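Local coordinates for protein endo-b-1,4-glucanase (Nasutitermes takasagoensis, PDB 1KS8) that probably hydrolyses internal beta-1,4-glucosidic linkages in cellulose and related beta-glucans, as a family 9 endoglucanase with an (alpha/alpha)6 fold, at residues A[13-18]-A[388-393]. Residues are numbered along the deposited sequence; the frame is centred on the assembly and turned at random.
Sequences LLFYEA and SGALVG
In this (alpha/alpha)6 enzyme, helix 5-18, the first in the chain, is joined here to the long loop between helices 374-377 and 408-411: F15 lies against G389 and A390, and L14 against S388. F15 makes the largest share of the contact. Its CG stands anti to the backbone N (chi1 168°), which swings the ring off the helix and alongside the loop. A390 CA sits over one ring face, and A390 CB packs against the ring, 3.5 Å from F15 CD1 and 3.7 Å from F15 CE1. Nearer the helix, F15 CB packs 3.9 Å from G389 C. G389, with phi at 90°, has a backbone shape in which a CB would run into the S388 carbonyl and press tightly on F15 CB, so glycine suits the site twice over. L14 adds a looser apolar touch, L14 CD1 to S388 CB at 4.1 Å. No direct hydrogen bond links the segments; instead a water donates to S388 O at 2.9 Å and, weakly, to L14 O. The loop itself is tied down by N418 of helix 415-430, whose ND2 bonds G389 O and whose OD1 accepts from L391 N, while F15 also touches that asparagine. An alanine in place of F15 would take away the ring under A390 and is likely to leave this part of the loop poorly packed against the helix. The contact is buried, and the F15 side chain lies about 9 Å from that of E412, a predicted active-site residue; this is helix-to-loop packing near the probable catalytic centre of a family 9 glycosyl hydrolase.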
loop_
_atom_site.group_PDB
_atom_site.type_symbol
_atom_site.label_atom_id
_atom_site.label_comp_id
_atom_site.label_asym_id
_atom_site.label_seq_id
_atom_site.Cartn_x
_atom_site.Cartn_y
_atom_site.Cartn_z
ATOM N N LEU A 13 6.877 9.069 4.260
ATOM C CA LEU A 13 7.776 8.075 4.825
ATOM C C LEU A 13 7.669 8.090 6.348
ATOM O O LEU A 13 7.837 7.055 6.991
ATOM C CB LEU A 13 9.214 8.338 4.362
ATOM C CG LEU A 13 9.448 7.880 2.916
ATOM C CD1 LEU A 13 10.716 8.506 2.364
ATOM C CD2 LEU A 13 9.518 6.353 2.873
ATOM N N LEU A 14 7.379 9.253 6.932
ATOM C CA LEU A 14 7.216 9.329 8.382
ATOM C C LEU A 14 5.942 8.588 8.772
ATOM O O LEU A 14 5.863 7.999 9.848
ATOM C CB LEU A 14 7.139 10.784 8.856
ATOM C CG LEU A 14 8.428 11.608 8.750
ATOM C CD1 LEU A 14 8.154 13.023 9.229
ATOM C CD2 LEU A 14 9.533 10.975 9.582
ATOM N N PHE A 15 4.936 8.622 7.903
ATOM C CA PHE A 15 3.707 7.899 8.201
ATOM C C PHE A 15 4.030 6.409 8.265
ATOM O O PHE A 15 3.595 5.713 9.178
ATOM C CB PHE A 15 2.632 8.149 7.135
ATOM C CG PHE A 15 1.459 7.202 7.232
ATOM C CD1 PHE A 15 0.662 7.165 8.373
ATOM C CD2 PHE A 15 1.173 6.324 6.191
ATOM C CE1 PHE A 15 -0.404 6.262 8.473
ATOM C CE2 PHE A 15 0.111 5.418 6.285
ATOM C CZ PHE A 15 -0.677 5.388 7.425
ATOM N N TYR A 16 4.799 5.906 7.301
ATOM C CA TYR A 16 5.131 4.490 7.341
ATOM C C TYR A 16 5.953 4.145 8.584
ATOM O O TYR A 16 5.784 3.072 9.155
ATOM C CB TYR A 16 5.819 4.060 6.037
ATOM C CG TYR A 16 4.816 3.876 4.912
ATOM C CD1 TYR A 16 3.856 2.863 4.972
ATOM C CD2 TYR A 16 4.777 4.753 3.828
ATOM C CE1 TYR A 16 2.880 2.733 3.984
ATOM C CE2 TYR A 16 3.805 4.631 2.833
ATOM C CZ TYR A 16 2.862 3.622 2.919
ATOM O OH TYR A 16 1.895 3.502 1.946
ATOM N N GLU A 17 6.823 5.052 9.028
ATOM C CA GLU A 17 7.586 4.771 10.243
ATOM C C GLU A 17 6.606 4.646 11.411
ATOM O O GLU A 17 6.813 3.843 12.319
ATOM C CB GLU A 17 8.596 5.885 10.561
ATOM C CG GLU A 17 9.798 5.960 9.633
ATOM C CD GLU A 17 11.011 6.588 10.300
ATOM O OE1 GLU A 17 11.971 6.947 9.581
ATOM O OE2 GLU A 17 11.012 6.708 11.544
ATOM N N ALA A 18 5.539 5.442 11.381
ATOM C CA ALA A 18 4.529 5.421 12.438
ATOM C C ALA A 18 3.704 4.136 12.435
ATOM O O ALA A 18 3.046 3.817 13.427
ATOM C CB ALA A 18 3.600 6.631 12.300
ATOM N N SER A 388 2.169 12.838 10.966
ATOM C CA SER A 388 2.751 13.400 9.758
ATOM C C SER A 388 2.726 12.478 8.549
ATOM O O SER A 388 3.166 11.328 8.624
ATOM C CB SER A 388 4.194 13.829 10.036
ATOM O OG SER A 388 4.251 14.702 11.155
ATOM N N GLY A 389 2.196 12.998 7.442
ATOM C CA GLY A 389 2.158 12.256 6.193
ATOM C C GLY A 389 0.964 11.384 5.865
ATOM O O GLY A 389 0.808 10.979 4.712
ATOM N N ALA A 390 0.120 11.092 6.846
ATOM C CA ALA A 390 -1.034 10.226 6.608
ATOM C C ALA A 390 -2.138 10.843 5.760
ATOM O O ALA A 390 -2.651 11.920 6.076
ATOM C CB ALA A 390 -1.615 9.763 7.946
ATOM N N LEU A 391 -2.507 10.145 4.687
ATOM C CA LEU A 391 -3.584 10.587 3.803
ATOM C C LEU A 391 -4.887 9.995 4.350
ATOM O O LEU A 391 -5.020 8.772 4.453
ATOM C CB LEU A 391 -3.341 10.077 2.378
ATOM C CG LEU A 391 -4.388 10.453 1.322
ATOM C CD1 LEU A 391 -4.349 11.954 1.068
ATOM C CD2 LEU A 391 -4.108 9.696 0.031
ATOM N N VAL A 392 -5.842 10.848 4.714
ATOM C CA VAL A 392 -7.108 10.352 5.251
ATOM C C VAL A 392 -8.089 9.959 4.148
ATOM O O VAL A 392 -7.825 10.172 2.964
ATOM C CB VAL A 392 -7.795 11.404 6.174
ATOM C CG1 VAL A 392 -6.888 11.742 7.349
ATOM C CG2 VAL A 392 -8.155 12.653 5.390
ATOM N N GLY A 393 -9.217 9.375 4.549
ATOM C CA GLY A 393 -10.230 8.983 3.585
ATOM C C GLY A 393 -10.599 10.182 2.734
ATOM O O GLY A 393 -10.648 10.096 1.505
HETATM O O HOH W 1 3.974 10.027 11.049
#